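2-oxoglutarate carboxylase small subunit (Hydrogenobacter thermophilus, PDB 7KCT) forms the biotin carboxylase-type subunit of a larger carboxylase, with an ATP-grasp domain that binds ADP and magnesium. Local coordinates at residues Glu84-Gly89 against Glu97-Leu102; Leu102-Gly107 against Gly112-Val117; Ser413-Tyr418 against Asn432-Lys437; Val406-Met411 against Asp438-Lys443; Lys215-Gln220 against Gly290-Ile295. One frame throughout, in Å; residues are numbered along the deposited sequence.

Contact 1: residues Glu84-Gly89 against Glu97-Leu102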
# COMPACT_ATOMS: atom_id res chain seq x y z
N GLU A 84 0.97 7.07 29.48
CA GLU A 84 1.94 6.25 30.18
C GLU A 84 3.29 6.19 29.46
O GLU A 84 4.28 5.73 30.05
CB GLU A 84 1.35 4.84 30.38
CG GLU A 84 -0.08 4.90 31.05
CD GLU A 84 -0.84 3.56 31.12
OE1 GLU A 84 -0.67 2.72 30.22
OE2 GLU A 84 -1.64 3.38 32.07
N ALA A 85 3.35 6.64 28.20
CA ALA A 85 4.52 6.48 27.37
C ALA A 85 4.51 7.56 26.31
O ALA A 85 3.46 8.09 25.94
CB ALA A 85 4.58 5.08 26.72
N ILE A 86 5.71 7.88 25.83
CA ILE A 86 5.95 8.91 24.83
C ILE A 86 6.76 8.30 23.70
O ILE A 86 7.81 7.69 23.94
CB ILE A 86 6.69 10.14 25.39
CG1 ILE A 86 5.85 10.90 26.40
CG2 ILE A 86 7.07 11.19 24.30
CD1 ILE A 86 6.51 12.10 27.01
N HIS A 87 6.28 8.48 22.47
CA HIS A 87 7.08 8.09 21.33
C HIS A 87 7.68 9.34 20.69
O HIS A 87 6.90 10.23 20.29
CB HIS A 87 6.24 7.30 20.31
CG HIS A 87 7.09 6.58 19.31
ND1 HIS A 87 8.07 7.23 18.60
CD2 HIS A 87 7.10 5.30 18.88
CE1 HIS A 87 8.67 6.37 17.79
NE2 HIS A 87 8.10 5.20 17.94
N PRO A 88 9.01 9.51 20.60
CA PRO A 88 9.57 10.76 20.07
C PRO A 88 9.69 10.84 18.55
O PRO A 88 10.12 11.88 18.03
CB PRO A 88 10.96 10.78 20.69
CG PRO A 88 11.39 9.36 20.63
CD PRO A 88 10.08 8.57 20.96
N GLY A 89 9.37 9.79 17.82
CA GLY A 89 9.57 9.80 16.37
C GLY A 89 11.05 9.84 16.00
O GLY A 89 11.89 9.15 16.61
N GLU A 97 19.20 12.92 25.29
CA GLU A 97 19.33 12.13 26.51
C GLU A 97 18.59 12.77 27.66
O GLU A 97 18.04 12.06 28.51
CB GLU A 97 20.82 11.95 26.89
CG GLU A 97 21.58 13.25 27.08
N HIS A 98 18.53 14.09 27.69
CA HIS A 98 17.83 14.76 28.78
C HIS A 98 16.31 14.52 28.74
O HIS A 98 15.68 14.32 29.79
CB HIS A 98 18.10 16.24 28.72
CG HIS A 98 17.35 16.99 29.76
ND1 HIS A 98 16.49 18.02 29.46
CD2 HIS A 98 17.33 16.85 31.11
CE1 HIS A 98 15.96 18.48 30.58
NE2 HIS A 98 16.45 17.79 31.60
N PHE A 99 15.71 14.58 27.54
CA PHE A 99 14.30 14.21 27.40
C PHE A 99 14.06 12.78 27.86
O PHE A 99 13.16 12.51 28.66
CB PHE A 99 13.85 14.43 25.95
CG PHE A 99 12.36 14.16 25.69
CD1 PHE A 99 11.37 14.73 26.46
CD2 PHE A 99 11.98 13.38 24.60
CE1 PHE A 99 10.01 14.50 26.19
CE2 PHE A 99 10.63 13.15 24.31
CZ PHE A 99 9.65 13.71 25.13
N ALA A 100 14.89 11.84 27.39
CA ALA A 100 14.68 10.42 27.70
C ALA A 100 14.80 10.13 29.21
O ALA A 100 14.05 9.30 29.77
CB ALA A 100 15.70 9.59 26.92
N ARG A 101 15.72 10.84 29.87
CA ARG A 101 15.95 10.73 31.31
C ARG A 101 14.89 11.47 32.13
O ARG A 101 14.53 11.02 33.21
CB ARG A 101 17.35 11.28 31.67
CG ARG A 101 17.65 11.00 33.17
CD ARG A 101 19.10 11.23 33.53
NE ARG A 101 19.34 12.59 33.98
CZ ARG A 101 19.10 13.02 35.22
NH1 ARG A 101 18.61 12.19 36.14
NH2 ARG A 101 19.36 14.28 35.56
N LEU A 102 14.42 12.64 31.68
CA LEU A 102 13.28 13.27 32.32
C LEU A 102 12.06 12.34 32.31
O LEU A 102 11.40 12.17 33.35
CB LEU A 102 12.99 14.61 31.65
CG LEU A 102 12.01 15.52 32.36
CD1 LEU A 102 12.51 15.91 33.78
CD2 LEU A 102 11.80 16.78 31.51
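The F99 ring, the flat group at the centre of this contact, takes P88 at its edge, where P88 CB lies near the ring plane and 4.3 Å from F99 CE2. I86 comes to the same end of the ring on a slant, neither squarely over the face nor in the plane, and I86 CG2 lies 3.7 Å from F99 CZ. A second branch of I86 follows, with CD1 at 4.0 Å from F99 CZ, so the far end of the ring meets both arms of the isoleucine. F99 stretches that far because its CG stands anti to the backbone N (chi1 -177°), which carries the ring off helix 97-105 toward the strand. Around the ring, A71, I74 and V75 of helix 71-81 and L93 complete an apolar setting, and no hydrogen bond crosses between the two segments. H87 leaves the strand away from the helix at CB; its ring, the other flat group, takes G89 N in its plane at ND1, at 3.0 Å, while its NE2 is bonded to Q320. Strand 85-87, helix 97-105 and strand 109-110 form a beta-alpha-beta unit of the five-stranded parallel sheet, and this helix-on-strand packing is that of the Rossmann-like N-terminal domain of biotin carboxylases.

Contact 2: residues Leu102-Gly107 against Gly112-Val117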
# COMPACT_ATOMS: atom_id res chain seq x y z
N LEU A 102 14.42 12.64 31.68
CA LEU A 102 13.28 13.27 32.32
C LEU A 102 12.06 12.34 32.31
O LEU A 102 11.40 12.17 33.35
CB LEU A 102 12.99 14.61 31.65
CG LEU A 102 12.01 15.52 32.36
CD1 LEU A 102 12.51 15.91 33.78
CD2 LEU A 102 11.80 16.78 31.51
N CYS A 103 11.81 11.66 31.19
CA CYS A 103 10.72 10.68 31.18
C CYS A 103 10.86 9.68 32.31
O CYS A 103 9.90 9.43 33.05
CB CYS A 103 10.67 9.92 29.85
SG CYS A 103 10.04 10.91 28.47
N GLU A 104 12.06 9.10 32.46
CA GLU A 104 12.30 8.13 33.51
C GLU A 104 12.06 8.74 34.89
O GLU A 104 11.40 8.15 35.74
CB GLU A 104 13.72 7.56 33.43
CG GLU A 104 14.07 6.58 34.54
CD GLU A 104 15.47 5.98 34.38
OE1 GLU A 104 15.58 4.83 33.91
OE2 GLU A 104 16.45 6.64 34.76
N GLU A 105 12.60 9.92 35.14
CA GLU A 105 12.43 10.49 36.47
C GLU A 105 10.96 10.72 36.83
O GLU A 105 10.60 10.66 38.01
CB GLU A 105 13.20 11.79 36.58
CG GLU A 105 14.73 11.58 36.45
N LYS A 106 10.11 10.97 35.83
CA LYS A 106 8.72 11.28 36.06
C LYS A 106 7.82 10.08 35.96
O LYS A 106 6.60 10.23 36.05
CB LYS A 106 8.25 12.35 35.08
CG LYS A 106 9.02 13.65 35.19
CD LYS A 106 8.85 14.30 36.54
CE LYS A 106 9.11 15.79 36.43
NZ LYS A 106 9.09 16.45 37.75
N GLY A 107 8.38 8.89 35.72
CA GLY A 107 7.58 7.70 35.61
C GLY A 107 6.88 7.50 34.29
O GLY A 107 5.91 6.73 34.22
N GLY A 112 12.09 3.98 23.20
CA GLY A 112 13.42 4.19 22.68
C GLY A 112 14.41 3.45 23.57
O GLY A 112 14.00 2.72 24.47
N PRO A 113 15.71 3.56 23.29
CA PRO A 113 16.70 2.83 24.09
C PRO A 113 16.91 3.58 25.40
O PRO A 113 16.46 4.70 25.59
CB PRO A 113 17.95 2.79 23.19
CG PRO A 113 17.84 4.01 22.34
CD PRO A 113 16.32 4.24 22.13
N HIS A 114 17.61 2.95 26.34
CA HIS A 114 17.89 3.63 27.59
C HIS A 114 18.58 4.97 27.38
O HIS A 114 19.46 5.12 26.52
CB HIS A 114 18.75 2.72 28.48
CG HIS A 114 18.76 3.13 29.91
ND1 HIS A 114 19.57 4.13 30.37
CD2 HIS A 114 17.92 2.82 30.92
CE1 HIS A 114 19.33 4.33 31.65
NE2 HIS A 114 18.30 3.58 32.00
N TRP A 115 18.23 5.95 28.21
CA TRP A 115 18.88 7.24 28.05
C TRP A 115 20.41 7.20 28.20
O TRP A 115 21.05 8.08 27.68
CB TRP A 115 18.33 8.26 29.03
CG TRP A 115 18.68 8.00 30.47
CD1 TRP A 115 17.93 7.31 31.38
CD2 TRP A 115 19.85 8.45 31.18
NE1 TRP A 115 18.57 7.29 32.61
CE2 TRP A 115 19.75 7.98 32.51
CE3 TRP A 115 20.97 9.21 30.82
CZ2 TRP A 115 20.73 8.24 33.48
CZ3 TRP A 115 21.94 9.46 31.78
CH2 TRP A 115 21.80 8.99 33.10
N LYS A 116 21.01 6.23 28.88
CA LYS A 116 22.45 6.20 28.98
C LYS A 116 23.10 5.83 27.67
O LYS A 116 24.24 6.23 27.40
CB LYS A 116 22.88 5.18 30.01
CG LYS A 116 22.76 5.54 31.44
CD LYS A 116 23.26 4.30 32.20
CE LYS A 116 22.61 4.26 33.60
NZ LYS A 116 23.66 4.01 34.64
N VAL A 117 22.46 4.94 26.90
CA VAL A 117 22.99 4.58 25.59
C VAL A 117 22.83 5.72 24.60
O VAL A 117 23.70 5.97 23.75
CB VAL A 117 22.34 3.29 25.06
CG1 VAL A 117 23.06 2.83 23.80
CG2 VAL A 117 22.40 2.23 26.10
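E104 receives the indole N-H of W115, linking the end of one helix to the start of the next in the Rossmann-like domain, with strand 109-110 between them in the chain. W115 NE1 donates to E104 OE2 over 3.1 Å, a bent bond of 143° that meets the oxygen from above the carboxylate plane. Carboxylate and indole stand nearly perpendicular. The other oxygen, E104 OE1, lies 3.6 Å from H114 NE2, near but not hydrogen-bonded. An extended E104 chain carries the carboxylate across from helix 97-105, which closes just beyond in a Schellman motif at G107. R101 lies against the indole, while A100 meets W115 CB. One face of the indole, toward its rim, takes H114 ND1 and K116 CG. H114 is also the N-cap of helix 115-120, and this fixes its imidazole beside the tryptophan: K116 N donates to H114 ND1 at 3.0 Å, almost straight at 173°.

Contact 3: residues Ser413-Tyr418 against Asn432-Lys437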
# COMPACT_ATOMS: atom_id res chain seq x y z
N SER A 413 6.57 4.09 -12.19
CA SER A 413 5.15 4.20 -12.55
C SER A 413 4.32 4.84 -11.45
O SER A 413 3.32 5.51 -11.74
CB SER A 413 4.58 2.81 -12.86
OG SER A 413 5.20 2.29 -14.00
N ALA A 414 4.63 4.54 -10.20
CA ALA A 414 3.97 5.19 -9.08
C ALA A 414 4.27 6.68 -9.09
O ALA A 414 3.35 7.51 -9.02
CB ALA A 414 4.40 4.54 -7.76
N LEU A 415 5.53 7.04 -9.28
CA LEU A 415 5.94 8.45 -9.28
C LEU A 415 5.28 9.24 -10.42
O LEU A 415 4.90 10.41 -10.26
CB LEU A 415 7.45 8.52 -9.43
CG LEU A 415 8.37 8.18 -8.27
CD1 LEU A 415 9.80 7.99 -8.76
CD2 LEU A 415 8.28 9.27 -7.20
N GLU A 416 5.19 8.63 -11.59
CA GLU A 416 4.57 9.29 -12.74
C GLU A 416 3.10 9.56 -12.50
O GLU A 416 2.52 10.42 -13.16
CB GLU A 416 4.79 8.43 -13.97
CG GLU A 416 6.17 8.58 -14.60
CD GLU A 416 6.46 7.45 -15.60
OE1 GLU A 416 5.70 6.47 -15.62
OE2 GLU A 416 7.47 7.50 -16.30
N THR A 417 2.47 8.87 -11.56
CA THR A 417 1.05 9.12 -11.30
C THR A 417 0.79 9.91 -10.03
O THR A 417 -0.36 10.24 -9.75
CB THR A 417 0.28 7.80 -11.26
OG1 THR A 417 0.64 7.04 -10.10
CG2 THR A 417 0.54 6.99 -12.50
N TYR A 418 1.83 10.29 -9.29
CA TYR A 418 1.68 11.05 -8.06
C TYR A 418 1.58 12.53 -8.44
O TYR A 418 2.59 13.17 -8.77
CB TYR A 418 2.87 10.79 -7.14
CG TYR A 418 2.62 10.98 -5.64
CD1 TYR A 418 1.72 11.92 -5.16
CD2 TYR A 418 3.30 10.19 -4.72
CE1 TYR A 418 1.51 12.07 -3.79
CE2 TYR A 418 3.13 10.35 -3.36
CZ TYR A 418 2.23 11.29 -2.89
OH TYR A 418 2.06 11.40 -1.51
N ASN A 432 13.40 10.57 -13.19
CA ASN A 432 14.57 10.43 -14.06
C ASN A 432 15.60 9.46 -13.48
O ASN A 432 16.30 8.77 -14.23
CB ASN A 432 15.22 11.80 -14.31
CG ASN A 432 14.47 12.64 -15.34
OD1 ASN A 432 13.70 12.13 -16.12
ND2 ASN A 432 14.71 13.93 -15.34
N ILE A 433 15.76 9.44 -12.16
CA ILE A 433 16.63 8.44 -11.54
C ILE A 433 16.15 7.04 -11.86
O ILE A 433 16.93 6.16 -12.28
CB ILE A 433 16.72 8.70 -10.02
CG1 ILE A 433 17.29 10.09 -9.75
CG2 ILE A 433 17.53 7.62 -9.37
CD1 ILE A 433 17.35 10.51 -8.27
N MET A 434 14.84 6.80 -11.73
CA MET A 434 14.31 5.48 -12.02
C MET A 434 14.51 5.10 -13.49
O MET A 434 14.63 3.92 -13.81
CB MET A 434 12.82 5.41 -11.68
CG MET A 434 12.48 5.63 -10.20
SD MET A 434 13.39 4.49 -9.12
CE MET A 434 14.16 5.57 -7.93
N LYS A 435 14.57 6.08 -14.39
CA LYS A 435 14.83 5.80 -15.81
C LYS A 435 16.32 5.72 -16.16
O LYS A 435 16.67 5.40 -17.30
CB LYS A 435 14.18 6.90 -16.66
CG LYS A 435 12.67 6.91 -16.68
CD LYS A 435 12.24 8.22 -17.38
CE LYS A 435 10.78 8.22 -17.69
NZ LYS A 435 10.34 9.54 -18.22
N ASP A 436 17.19 6.08 -15.24
CA ASP A 436 18.60 6.17 -15.56
C ASP A 436 19.24 4.79 -15.65
O ASP A 436 19.05 3.96 -14.77
CB ASP A 436 19.31 7.02 -14.51
CG ASP A 436 20.83 6.97 -14.66
OD1 ASP A 436 21.32 7.42 -15.71
OD2 ASP A 436 21.52 6.52 -13.72
N LYS A 437 20.05 4.55 -16.70
CA LYS A 437 20.63 3.23 -16.89
C LYS A 437 21.53 2.84 -15.72
O LYS A 437 21.54 1.69 -15.30
CB LYS A 437 21.47 3.14 -18.16
CG LYS A 437 21.93 1.74 -18.61
CD LYS A 437 22.95 1.90 -19.77
CE LYS A 437 23.03 0.52 -20.54
NZ LYS A 437 22.97 -0.68 -19.73
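L415 and M434 meet with their side chains at about a right angle, L415 CD1 lying 3.9 Å from M434 CG. Both are buried, and they join the last turns of helices 404-417 and 427-435 in the C-terminal domain. M434 CG, anti to the carbonyl carbon (chi1 -63°), is the atom that touches; the chain beyond it is bent. L415 also packs on L430 and I431 of helix 427-435 and on L397 of strand 393-401. Nearer the surface E416 crosses K435 obliquely. The lysine, extended beyond CG, brings its CE end to the carboxylate, and E416 OE2 is 3.7 Å from K435 CE. K435 NZ is 4.0 Å from the same oxygen, too far for a salt bridge. The firmer partner of this glutamate belongs to another chain: E416 OE1 forms a salt bridge with K31 of the second subunit. Apolar contact thus does the joining inside, whereas the carboxylate, held mainly by K31 of the second subunit, probably feels K435 only as a nearby opposite charge.

Contact 4: residues Val406-Met411 against Asp438-Lys443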
# COMPACT_ATOMS: atom_id res chain seq x y z
N VAL A 406 11.74 -4.97 -11.53
CA VAL A 406 10.31 -4.74 -11.36
C VAL A 406 10.07 -3.68 -10.29
O VAL A 406 9.12 -2.90 -10.38
CB VAL A 406 9.61 -6.07 -11.03
CG1 VAL A 406 8.06 -5.90 -10.96
CG2 VAL A 406 10.07 -7.15 -12.06
N ALA A 407 10.94 -3.63 -9.27
CA ALA A 407 10.80 -2.63 -8.23
C ALA A 407 11.07 -1.24 -8.79
O ALA A 407 10.33 -0.29 -8.51
CB ALA A 407 11.76 -2.94 -7.08
N VAL A 408 12.10 -1.12 -9.62
CA VAL A 408 12.38 0.15 -10.30
C VAL A 408 11.21 0.57 -11.18
O VAL A 408 10.78 1.74 -11.16
CB VAL A 408 13.68 0.03 -11.11
CG1 VAL A 408 13.93 1.32 -11.88
CG2 VAL A 408 14.87 -0.28 -10.21
N ASP A 409 10.69 -0.37 -11.99
CA ASP A 409 9.57 -0.08 -12.89
C ASP A 409 8.33 0.31 -12.09
O ASP A 409 7.65 1.29 -12.42
CB ASP A 409 9.25 -1.31 -13.76
CG ASP A 409 10.40 -1.72 -14.70
OD1 ASP A 409 11.21 -0.87 -15.14
OD2 ASP A 409 10.46 -2.91 -15.04
N ARG A 410 8.10 -0.39 -10.98
CA ARG A 410 6.95 -0.08 -10.14
C ARG A 410 7.07 1.30 -9.52
O ARG A 410 6.08 2.03 -9.43
CB ARG A 410 6.80 -1.15 -9.06
CG ARG A 410 5.70 -0.89 -8.05
CD ARG A 410 5.37 -2.24 -7.37
NE ARG A 410 4.65 -3.06 -8.34
CZ ARG A 410 4.59 -4.38 -8.35
NH1 ARG A 410 5.26 -5.11 -7.47
NH2 ARG A 410 3.88 -4.98 -9.29
N MET A 411 8.28 1.69 -9.10
CA MET A 411 8.47 3.02 -8.51
C MET A 411 8.36 4.13 -9.57
O MET A 411 7.75 5.18 -9.32
CB MET A 411 9.84 3.10 -7.80
CG MET A 411 10.18 4.48 -7.28
SD MET A 411 9.13 5.09 -5.92
CE MET A 411 9.75 4.14 -4.56
N ASP A 438 22.38 3.76 -15.23
CA ASP A 438 23.24 3.40 -14.11
C ASP A 438 22.42 2.97 -12.90
O ASP A 438 22.65 1.91 -12.32
CB ASP A 438 24.14 4.59 -13.79
CG ASP A 438 25.34 4.71 -14.73
OD1 ASP A 438 25.57 3.80 -15.57
OD2 ASP A 438 26.06 5.72 -14.64
N PHE A 439 21.41 3.76 -12.52
CA PHE A 439 20.63 3.34 -11.35
C PHE A 439 20.01 1.97 -11.57
O PHE A 439 20.12 1.09 -10.71
CB PHE A 439 19.56 4.38 -11.01
CG PHE A 439 18.74 3.99 -9.82
CD1 PHE A 439 19.18 4.25 -8.55
CD2 PHE A 439 17.53 3.36 -9.98
CE1 PHE A 439 18.42 3.86 -7.43
CE2 PHE A 439 16.74 3.00 -8.87
CZ PHE A 439 17.19 3.23 -7.60
N ARG A 440 19.42 1.76 -12.74
CA ARG A 440 18.80 0.47 -13.04
C ARG A 440 19.80 -0.68 -12.96
O ARG A 440 19.39 -1.82 -12.69
CB ARG A 440 18.15 0.50 -14.42
CG ARG A 440 16.83 1.25 -14.55
CD ARG A 440 16.22 0.99 -15.94
NE ARG A 440 16.01 -0.44 -16.25
CZ ARG A 440 14.88 -1.09 -15.98
NH1 ARG A 440 13.88 -0.45 -15.40
NH2 ARG A 440 14.74 -2.38 -16.29
N ASP A 441 21.09 -0.42 -13.20
CA ASP A 441 22.07 -1.50 -13.16
C ASP A 441 22.73 -1.65 -11.79
O ASP A 441 23.60 -2.51 -11.63
CB ASP A 441 23.15 -1.27 -14.22
CG ASP A 441 22.62 -1.48 -15.65
OD1 ASP A 441 21.69 -2.30 -15.83
OD2 ASP A 441 23.14 -0.83 -16.58
N GLY A 442 22.32 -0.86 -10.78
CA GLY A 442 22.92 -0.95 -9.46
C GLY A 442 24.10 -0.07 -9.20
O GLY A 442 24.61 -0.09 -8.06
N LYS A 443 24.55 0.70 -10.21
CA LYS A 443 25.79 1.45 -10.15
C LYS A 443 25.51 2.87 -9.65
O LYS A 443 25.34 3.82 -10.42
CB LYS A 443 26.47 1.40 -11.51
CG LYS A 443 26.48 -0.04 -12.13
CD LYS A 443 26.93 0.00 -13.62
CE LYS A 443 27.46 -1.41 -14.12
NZ LYS A 443 26.58 -2.60 -13.74
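R440 turns its guanidinium toward D409 by a bend at chi3 (57°) after an extended chi2, while D409 CG lies anti to its own carbonyl carbon (chi1 -63°), which swings the carboxylate round to meet it. R440 NH1 donates to D409 OD1 over 2.7 Å, at an angle of 147°, in a salt bridge. The oxygen is met on its syn side and somewhat out of the carboxylate plane, but stays close to the guanidinium plane, the two flat groups being nearly parallel. The same D409 OD1 forms a second salt bridge with R412, nearly one turn further on along helix 404-417.

Beside the ion pair, V408 splits its two branches between neighbours. V408 CG1 rests against the arginine, 3.9 Å from both R440 CG and R440 NH1, and V408 CG2 is 4.0 Å from F439 CE2, reaching the ring on a slant. The ring of F439 also meets those of W404 and F444, and I343 lies against V408 from strand 341-351. A Schellman motif at G442 follows, and R440 O accepts from W404. Two arginines sharing one aspartate oxygen would probably favour its charged form and limit its rotation, so that charge joins D409 to R440, while apolar contact joins V408 to F439.

Contact 5: residues Lys215-Gln220 against Gly290-Ile295. With ADP (adenosine-5'-diphosphate), chain C.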
# COMPACT_ATOMS: atom_id res chain seq x y z
N LYS A 215 29.69 3.93 -0.92
CA LYS A 215 28.26 3.67 -0.73
C LYS A 215 27.91 3.84 0.76
O LYS A 215 28.76 3.68 1.64
CB LYS A 215 27.92 2.28 -1.24
CG LYS A 215 28.00 2.14 -2.78
CD LYS A 215 27.56 0.74 -3.21
CE LYS A 215 26.77 0.75 -4.52
NZ LYS A 215 25.43 1.38 -4.39
N HIS A 216 26.66 4.21 1.03
CA HIS A 216 26.17 4.34 2.39
C HIS A 216 25.29 3.13 2.67
O HIS A 216 24.18 3.00 2.13
CB HIS A 216 25.47 5.68 2.60
CG HIS A 216 24.94 5.89 4.01
ND1 HIS A 216 25.29 6.97 4.78
CD2 HIS A 216 24.04 5.18 4.74
CE1 HIS A 216 24.67 6.90 5.95
NE2 HIS A 216 23.90 5.82 5.95
N ILE A 217 25.80 2.22 3.50
CA ILE A 217 25.16 0.96 3.83
C ILE A 217 24.83 1.00 5.32
O ILE A 217 25.71 1.30 6.14
CB ILE A 217 26.07 -0.24 3.50
CG1 ILE A 217 26.47 -0.26 2.01
CG2 ILE A 217 25.42 -1.50 3.91
CD1 ILE A 217 25.37 -0.38 1.07
N GLU A 218 23.59 0.69 5.69
CA GLU A 218 23.21 0.80 7.10
C GLU A 218 22.41 -0.41 7.53
O GLU A 218 21.64 -0.97 6.75
CB GLU A 218 22.42 2.11 7.36
CG GLU A 218 21.10 2.11 6.68
CD GLU A 218 20.37 3.41 6.87
OE1 GLU A 218 21.03 4.39 7.27
OE2 GLU A 218 19.14 3.45 6.60
N PHE A 219 22.67 -0.86 8.76
CA PHE A 219 22.05 -2.05 9.32
C PHE A 219 21.03 -1.67 10.40
O PHE A 219 21.33 -0.91 11.31
CB PHE A 219 23.09 -3.00 9.97
CG PHE A 219 23.74 -3.91 8.99
CD1 PHE A 219 24.80 -3.48 8.23
CD2 PHE A 219 23.29 -5.18 8.82
CE1 PHE A 219 25.40 -4.33 7.31
CE2 PHE A 219 23.90 -6.02 7.89
CZ PHE A 219 24.95 -5.57 7.15
N GLN A 220 19.88 -2.31 10.33
CA GLN A 220 18.78 -2.10 11.25
C GLN A 220 18.88 -3.12 12.37
O GLN A 220 18.98 -4.33 12.10
CB GLN A 220 17.47 -2.29 10.49
CG GLN A 220 16.22 -2.17 11.31
CD GLN A 220 15.97 -0.76 11.77
OE1 GLN A 220 15.69 0.14 10.97
NE2 GLN A 220 16.06 -0.55 13.08
N GLY A 290 34.49 -3.22 -1.61
CA GLY A 290 33.37 -3.89 -0.96
C GLY A 290 33.43 -4.02 0.56
O GLY A 290 32.61 -4.75 1.13
N ASN A 291 34.33 -3.31 1.23
CA ASN A 291 34.52 -3.41 2.67
C ASN A 291 33.80 -2.30 3.41
O ASN A 291 33.85 -1.14 2.99
CB ASN A 291 36.02 -3.35 3.02
CG ASN A 291 36.83 -4.48 2.38
OD1 ASN A 291 36.55 -5.65 2.60
ND2 ASN A 291 37.79 -4.13 1.55
N LEU A 292 33.18 -2.65 4.54
CA LEU A 292 32.41 -1.71 5.35
C LEU A 292 33.19 -1.18 6.55
O LEU A 292 33.89 -1.93 7.23
CB LEU A 292 31.12 -2.39 5.82
CG LEU A 292 29.90 -2.32 4.89
CD1 LEU A 292 30.31 -2.53 3.47
CD2 LEU A 292 28.84 -3.35 5.32
N TYR A 293 33.04 0.12 6.80
CA TYR A 293 33.58 0.81 7.96
C TYR A 293 32.49 1.62 8.66
O TYR A 293 31.79 2.44 8.02
CB TYR A 293 34.71 1.75 7.54
CG TYR A 293 35.76 1.06 6.70
CD1 TYR A 293 35.58 0.92 5.32
CD2 TYR A 293 36.93 0.56 7.27
CE1 TYR A 293 36.55 0.29 4.51
CE2 TYR A 293 37.92 -0.05 6.47
CZ TYR A 293 37.72 -0.20 5.10
OH TYR A 293 38.68 -0.82 4.33
N PHE A 294 32.41 1.45 9.97
CA PHE A 294 31.36 2.08 10.75
C PHE A 294 31.62 3.55 10.82
O PHE A 294 32.78 3.99 10.94
CB PHE A 294 31.31 1.48 12.14
CG PHE A 294 30.49 2.27 13.14
CD1 PHE A 294 31.03 3.33 13.82
CD2 PHE A 294 29.16 1.92 13.39
CE1 PHE A 294 30.27 4.04 14.77
CE2 PHE A 294 28.39 2.60 14.34
CZ PHE A 294 28.93 3.67 15.02
N ILE A 295 30.56 4.34 10.70
CA ILE A 295 30.72 5.77 10.88
C ILE A 295 29.83 6.39 11.96
O ILE A 295 30.18 7.44 12.51
CB ILE A 295 30.49 6.52 9.55
CG1 ILE A 295 29.12 6.16 8.94
CG2 ILE A 295 31.68 6.22 8.56
CD1 ILE A 295 28.62 7.16 7.83
PB ADP C . 25.03 12.69 9.71
O1B ADP C . 24.78 14.12 9.38
O2B ADP C . 24.38 11.49 9.06
O3B ADP C . 25.34 12.43 11.18
PA ADP C . 27.08 10.94 8.92
O1A ADP C . 26.25 9.72 8.77
O2A ADP C . 28.48 10.76 9.49
O3A ADP C . 26.74 12.46 9.12
O5' ADP C . 27.67 10.96 7.14
C5' ADP C . 26.92 11.88 6.28
C4' ADP C . 27.12 11.33 4.92
O4' ADP C . 28.43 11.84 4.55
C3' ADP C . 27.18 9.85 4.90
O3' ADP C . 25.92 9.31 4.50
C2' ADP C . 28.12 9.69 3.71
O2' ADP C . 27.47 10.03 2.43
C1' ADP C . 29.13 10.79 3.89
N9 ADP C . 30.29 10.34 4.70
C8 ADP C . 30.42 10.23 6.09
N7 ADP C . 31.67 9.80 6.43
C5 ADP C . 32.33 9.60 5.22
C6 ADP C . 33.64 9.16 4.90
N6 ADP C . 34.50 8.83 5.90
N1 ADP C . 34.05 9.02 3.61
C2 ADP C . 33.12 9.39 2.69
N3 ADP C . 31.86 9.84 2.84
C4 ADP C . 31.49 9.93 4.14
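E218 OE1 is gripped by several groups: a salt bridge from K245, a weak bond from Q302 and another weak one, 3.5 Å long, from NE2 of H216, whose ring meets I295 across the contact. H216 CE1 lies 4.4 Å from I295 CD1, on a slant to the ring. The ring's other nitrogen, ND1, is hydrogen-bonded at the ring edge to O3' of ADP, where either atom may be the donor. The modelled 2.4 Å from H216 ND1 to ADP O3' is doubtfully short. I295 CD1 also faces the nucleotide, 3.6 Å from ADP O1A. H216 and I295 line one of the ADP pockets of the ATP-grasp fold, on a four-stranded antiparallel sheet in which strand 278-286 runs between the two segments. It contributes E283, a magnesium ligand that H216 touches. Across that middle strand L292 CD2 sits 4.1 Å from both I217 CG2 and F219 CE1, near the plane of the phenylalanine ring and at its edge. Strand segments 215-220 and 292-295 run at 72° to each other.

In the fold
Contacts 1 and 5 are buried, contact 2 lies at the surface, and contacts 3 and 4 are partly buried. Contacts 1 and 2 share L102 and helix 97-105, whose inner side packs apolar groups on a strand while its outer end makes a polar link. Contacts 3 and 4 likewise share helix 404-417 and touch through M434. Contact 4 has a salt bridge within the chain, whereas in contact 3 the segments meet mainly through apolar groups and the salt bridge goes to the second subunit, which both contacts reach. Their centres lie about 39 Å or more from those of contacts 1 and 2. Contact 5 holds ADP-pocket residues, and K215 NZ lies 4.0 Å from G442 O of contact 4.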